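Local coordinates for protein formate oxidase (Aspergillus oryzae, PDB 5ZU3) that probably oxidises formate using a bound flavin, seen here as 8-formyl-FAD, as a member of the GMC oxidoreductase family, at residues D306-P311 against V421-P426; P426-G431 against F450-L455. The protein carries 1 engineered substitution. One frame throughout, in Å; residues are numbered along the deposited sequence.

Contact 1: D306-P311 against V421-P426; sequences DHPGVP and VDLVRP
The imidazole of H307 lies against the backbone of V424. Its NE2 gives a weak, bent hydrogen bond to V424 O (2.9 Å, 120° at the hydrogen). V424 CB sits over one ring face, 4.2 Å from the centroid, as a CH-pi contact displaced toward the rim. P426 CD borders the ring edge near its plane. CG of H307 stands anti to its carbonyl carbon (chi1 -70°), which carries the ring along toward V424. D422 OD1 approaches H307 CB at 3.2 Å, with the carboxylate turned 65° from the ring plane. This oxygen is buried and has no hydrogen-bond partner in the model.

Beyond the histidine, strands 308-316 and 415-423 run antiparallel within the large mixed sheet of this GMC oxidoreductase. L423 N donates to P308 O (3.1 Å), and V310 N donates to V421 O (2.9 Å). The return bond from V421 N to V310 O is weak. V421 O is also met by G309 CA in a CA-H...O contact (3.1 Å). P308 CG packs on L423 CD2 (3.9 Å).

Farther out, H307 ND1 is hydrogen-bonded to H510 ND1, and the two rings meet nearly perpendicular. D306 OD1 takes H510 N, and D306 OD2 is hydrogen-bonded to T507 OG1.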
loop_
_atom_site.group_PDB
_atom_site.type_symbol
_atom_site.label_atom_id
_atom_site.label_comp_id
_atom_site.label_asym_id
_atom_site.label_seq_id
_atom_site.Cartn_x
_atom_site.Cartn_y
_atom_site.Cartn_z
ATOM N N ASP A 306 -10.107 0.132 -0.445
ATOM C CA ASP A 306 -9.037 0.316 0.517
ATOM C C ASP A 306 -9.414 -0.417 1.799
ATOM O O ASP A 306 -10.562 -0.835 1.995
ATOM C CB ASP A 306 -8.787 1.820 0.735
ATOM C CG ASP A 306 -7.486 2.126 1.496
ATOM O OD1 ASP A 306 -6.811 1.191 1.969
ATOM O OD2 ASP A 306 -7.147 3.332 1.616
ATOM N N HIS A 307 -8.443 -0.592 2.656
ATOM C CA HIS A 307 -8.663 -1.198 3.971
ATOM C C HIS A 307 -8.923 -0.110 5.002
ATOM O O HIS A 307 -8.081 0.782 5.167
ATOM C CB HIS A 307 -7.431 -1.985 4.422
ATOM C CG HIS A 307 -7.185 -3.250 3.651
ATOM N ND1 HIS A 307 -5.918 -3.663 3.294
ATOM C CD2 HIS A 307 -8.033 -4.195 3.187
ATOM C CE1 HIS A 307 -5.997 -4.807 2.640
ATOM N NE2 HIS A 307 -7.267 -5.160 2.576
ATOM N N PRO A 308 -10.002 -0.181 5.779
ATOM C CA PRO A 308 -10.137 0.740 6.908
ATOM C C PRO A 308 -9.307 0.218 8.064
ATOM O O PRO A 308 -9.065 -0.983 8.189
ATOM C CB PRO A 308 -11.632 0.685 7.227
ATOM C CG PRO A 308 -11.969 -0.755 6.925
ATOM C CD PRO A 308 -11.108 -1.159 5.749
ATOM N N GLY A 309 -8.815 1.144 8.873
ATOM C CA GLY A 309 -8.138 0.758 10.090
ATOM C C GLY A 309 -8.602 1.607 11.251
ATOM O O GLY A 309 -8.819 2.803 11.076
ATOM N N VAL A 310 -8.824 1.005 12.413
ATOM C CA VAL A 310 -9.002 1.777 13.639
ATOM C C VAL A 310 -7.785 1.513 14.520
ATOM O O VAL A 310 -7.695 0.459 15.164
ATOM C CB VAL A 310 -10.317 1.438 14.358
ATOM C CG1 VAL A 310 -10.377 2.118 15.740
ATOM C CG2 VAL A 310 -11.501 1.878 13.507
ATOM N N PRO A 311 -6.809 2.409 14.541
ATOM C CA PRO A 311 -5.691 2.255 15.470
ATOM C C PRO A 311 -6.096 2.662 16.879
ATOM O O PRO A 311 -7.026 3.445 17.088
ATOM C CB PRO A 311 -4.625 3.209 14.913
ATOM C CG PRO A 311 -5.194 3.742 13.602
ATOM C CD PRO A 311 -6.666 3.606 13.703
ATOM N N VAL A 421 -5.573 -1.851 13.987
ATOM C CA VAL A 421 -6.546 -2.891 13.667
ATOM C C VAL A 421 -7.044 -2.638 12.245
ATOM O O VAL A 421 -7.834 -1.725 11.983
ATOM C CB VAL A 421 -7.687 -2.947 14.683
ATOM C CG1 VAL A 421 -8.653 -4.045 14.300
ATOM C CG2 VAL A 421 -7.127 -3.196 16.066
ATOM N N ASP A 422 -6.557 -3.448 11.324
ATOM C CA ASP A 422 -6.717 -3.273 9.889
ATOM C C ASP A 422 -7.686 -4.358 9.404
ATOM O O ASP A 422 -7.364 -5.555 9.468
ATOM C CB ASP A 422 -5.340 -3.401 9.242
ATOM C CG ASP A 422 -5.360 -3.243 7.751
ATOM O OD1 ASP A 422 -6.436 -3.336 7.131
ATOM O OD2 ASP A 422 -4.259 -3.091 7.184
ATOM N N LEU A 423 -8.899 -3.964 9.016
ATOM C CA LEU A 423 -9.865 -4.907 8.441
ATOM C C LEU A 423 -9.464 -5.198 6.991
ATOM O O LEU A 423 -9.581 -4.333 6.113
ATOM C CB LEU A 423 -11.281 -4.347 8.540
ATOM C CG LEU A 423 -12.399 -5.041 7.764
ATOM C CD1 LEU A 423 -12.667 -6.494 8.257
ATOM C CD2 LEU A 423 -13.685 -4.197 7.801
ATOM N N VAL A 424 -8.944 -6.399 6.735
ATOM C CA VAL A 424 -8.358 -6.669 5.431
ATOM C C VAL A 424 -9.359 -7.266 4.468
ATOM O O VAL A 424 -9.101 -7.284 3.255
ATOM C CB VAL A 424 -7.121 -7.589 5.552
ATOM C CG1 VAL A 424 -5.972 -6.845 6.236
ATOM C CG2 VAL A 424 -7.451 -8.852 6.322
ATOM N N ARG A 425 -10.517 -7.708 4.949
ATOM C CA ARG A 425 -11.551 -8.267 4.080
ATOM C C ARG A 425 -12.886 -7.562 4.312
ATOM O O ARG A 425 -13.876 -8.190 4.695
ATOM C CB ARG A 425 -11.673 -9.773 4.317
ATOM C CG ARG A 425 -10.562 -10.581 3.656
ATOM C CD ARG A 425 -10.980 -11.085 2.264
ATOM N NE ARG A 425 -11.215 -9.961 1.346
ATOM C CZ ARG A 425 -10.247 -9.387 0.632
ATOM N NH1 ARG A 425 -8.993 -9.828 0.734
ATOM N NH2 ARG A 425 -10.518 -8.377 -0.190
ATOM N N PRO A 426 -12.963 -6.257 4.039
ATOM C CA PRO A 426 -14.232 -5.547 4.212
ATOM C C PRO A 426 -15.211 -5.918 3.110
ATOM O O PRO A 426 -14.844 -6.409 2.045
ATOM C CB PRO A 426 -13.834 -4.072 4.124
ATOM C CG PRO A 426 -12.587 -4.072 3.282
ATOM C CD PRO A 426 -11.971 -5.437 3.316
#

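Contact 2: P426-G431 against F450-L455; sequences PISDPG and FFANDL
S428 reaches from its loop to the turn 451-453. Its CB lies 3.8 Å from A452 N. The CB also touches the methyl of A452. Next comes OG, anti to the serine carbonyl carbon (chi1 -81°), which points it at the amides of A452 and N453. N453 N donates to S428 OG at 2.8 Å, in an essentially straight bond of 179°. A452 N is almost as near, but its angle is too poor for a bond. N453 CB lies 3.7 Å from S428 OG. The same OG is hydrogen-bonded to D456 OD2. This carboxylate also takes I427 N on its other oxygen, OD1, so D456 grips two successive residues of the loop.

The amide held by S428 belongs to the N-cap of helix 454-473. N453 accepts from L455 N through OD1 (3.0 Å, 169° at the hydrogen), which is the capping bond. Its CG stands anti to the backbone N, which turns the amide group toward the helix start. The loop after strand 415-423 packs on the beginning of a helix.

The other branch of the cap, ND2, faces the loop. It donates to a water (2.9 Å). The approach of that water to I427 O is very short, and this half of the bridge is doubtful.

I427 CD1 packs against the N453 amide and onto L455. CD1 lies 3.6 Å from N453 ND2 and 3.7 Å from L455 CB, with L455 CD2 equally near. The contact with L455 is apolar, a terminal methyl set against the first turn of the helix.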
loop_
_atom_site.group_PDB
_atom_site.type_symbol
_atom_site.label_atom_id
_atom_site.label_comp_id
_atom_site.label_asym_id
_atom_site.label_seq_id
_atom_site.Cartn_x
_atom_site.Cartn_y
_atom_site.Cartn_z
ATOM N N PRO A 426 -12.963 -6.257 4.039
ATOM C CA PRO A 426 -14.232 -5.547 4.212
ATOM C C PRO A 426 -15.211 -5.918 3.110
ATOM O O PRO A 426 -14.844 -6.409 2.045
ATOM C CB PRO A 426 -13.834 -4.072 4.124
ATOM C CG PRO A 426 -12.587 -4.072 3.282
ATOM C CD PRO A 426 -11.971 -5.437 3.316
ATOM N N ILE A 427 -16.482 -5.650 3.364
ATOM C CA ILE A 427 -17.489 -5.906 2.348
ATOM C C ILE A 427 -18.186 -4.631 1.897
ATOM O O ILE A 427 -19.155 -4.696 1.131
ATOM C CB ILE A 427 -18.514 -6.946 2.832
ATOM C CG1 ILE A 427 -19.159 -6.469 4.133
ATOM C CG2 ILE A 427 -17.814 -8.294 3.012
ATOM C CD1 ILE A 427 -20.476 -7.140 4.454
ATOM N N SER A 428 -17.740 -3.474 2.368
ATOM C CA SER A 428 -18.321 -2.238 1.866
ATOM C C SER A 428 -18.060 -2.086 0.368
ATOM O O SER A 428 -16.990 -2.446 -0.150
ATOM C CB SER A 428 -17.762 -1.035 2.628
ATOM O OG SER A 428 -18.454 -0.887 3.852
ATOM N N ASP A 429 -19.055 -1.539 -0.325
ATOM C CA ASP A 429 -18.943 -1.161 -1.726
ATOM C C ASP A 429 -17.729 -0.255 -1.892
ATOM O O ASP A 429 -17.283 0.384 -0.928
ATOM C CB ASP A 429 -20.222 -0.448 -2.187
ATOM C CG ASP A 429 -21.373 -1.429 -2.520
ATOM O OD1 ASP A 429 -21.123 -2.639 -2.657
ATOM O OD2 ASP A 429 -22.538 -0.997 -2.593
ATOM N N PRO A 430 -17.136 -0.209 -3.074
ATOM C CA PRO A 430 -15.974 0.656 -3.274
ATOM C C PRO A 430 -16.367 2.126 -3.338
ATOM O O PRO A 430 -17.526 2.491 -3.547
ATOM C CB PRO A 430 -15.401 0.173 -4.609
ATOM C CG PRO A 430 -16.585 -0.426 -5.325
ATOM C CD PRO A 430 -17.399 -1.081 -4.232
ATOM N N GLY A 431 -15.364 2.976 -3.181
ATOM C CA GLY A 431 -15.501 4.399 -3.407
ATOM C C GLY A 431 -15.198 4.776 -4.842
ATOM O O GLY A 431 -15.380 3.984 -5.769
ATOM N N PHE A 450 -15.405 4.109 3.332
ATOM C CA PHE A 450 -15.220 3.137 4.396
ATOM C C PHE A 450 -16.530 2.967 5.146
ATOM O O PHE A 450 -17.219 3.946 5.457
ATOM C CB PHE A 450 -14.144 3.601 5.381
ATOM C CG PHE A 450 -12.726 3.465 4.884
ATOM C CD1 PHE A 450 -12.355 2.420 4.029
ATOM C CD2 PHE A 450 -11.751 4.344 5.327
ATOM C CE1 PHE A 450 -11.052 2.282 3.616
ATOM C CE2 PHE A 450 -10.429 4.225 4.902
ATOM C CZ PHE A 450 -10.079 3.203 4.053
ATOM N N PHE A 451 -16.858 1.724 5.465
ATOM C CA PHE A 451 -17.961 1.419 6.360
ATOM C C PHE A 451 -19.324 1.781 5.766
ATOM O O PHE A 451 -20.284 2.013 6.513
ATOM C CB PHE A 451 -17.743 2.101 7.713
ATOM C CG PHE A 451 -16.523 1.607 8.427
ATOM C CD1 PHE A 451 -16.458 0.296 8.876
ATOM C CD2 PHE A 451 -15.423 2.433 8.641
ATOM C CE1 PHE A 451 -15.335 -0.173 9.547
ATOM C CE2 PHE A 451 -14.289 1.961 9.304
ATOM C CZ PHE A 451 -14.242 0.671 9.748
ATOM N N ALA A 452 -19.433 1.811 4.426
ATOM C CA ALA A 452 -20.754 1.898 3.801
ATOM C C ALA A 452 -21.683 0.802 4.320
ATOM O O ALA A 452 -22.865 1.054 4.572
ATOM C CB ALA A 452 -20.648 1.791 2.271
ATOM N N ASN A 453 -21.165 -0.414 4.499
ATOM C CA ASN A 453 -21.951 -1.524 5.028
ATOM C C ASN A 453 -21.781 -1.595 6.542
ATOM O O ASN A 453 -20.659 -1.628 7.039
ATOM C CB ASN A 453 -21.534 -2.855 4.392
ATOM C CG ASN A 453 -22.593 -3.948 4.549
ATOM O OD1 ASN A 453 -23.138 -4.173 5.646
ATOM N ND2 ASN A 453 -22.852 -4.671 3.458
ATOM N N ASP A 454 -22.901 -1.584 7.266
ATOM C CA ASP A 454 -22.870 -1.698 8.721
ATOM C C ASP A 454 -22.084 -2.921 9.206
ATOM O O ASP A 454 -21.497 -2.895 10.296
ATOM C CB ASP A 454 -24.302 -1.767 9.225
ATOM C CG ASP A 454 -24.958 -0.404 9.326
ATOM O OD1 ASP A 454 -24.354 0.607 8.895
ATOM O OD2 ASP A 454 -26.100 -0.362 9.827
ATOM N N LEU A 455 -22.056 -4.001 8.421
ATOM C CA LEU A 455 -21.350 -5.201 8.870
ATOM C C LEU A 455 -19.857 -4.958 9.055
ATOM O O LEU A 455 -19.241 -5.565 9.939
ATOM C CB LEU A 455 -21.573 -6.346 7.896
ATOM C CG LEU A 455 -21.795 -7.685 8.589
ATOM C CD1 LEU A 455 -23.189 -7.744 9.274
ATOM C CD2 LEU A 455 -21.568 -8.857 7.602
HETATM O O HOH W 1 -21.603 -4.027 0.895
#

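Contact 1 is buried and joins two strands of the large mixed sheet. Contact 2 is only partly buried, lies farther from the centre of the chain and sets a loop against a helix start. Main-chain strand bonds and a histidine ring dominate the first. The second relies on a serine hydroxyl, a helix cap, a water and one isoleucine. P426 belongs to both, where the chain leaves strand 415-423 for the loop. The contacts also touch directly: F450 packs on D306, H307 and P308, and F451 reaches P308. The side chain of D306 is about 8 Å from the flavin cofactor, while in contact 2 the side chain of F450 is about 12 Å from it.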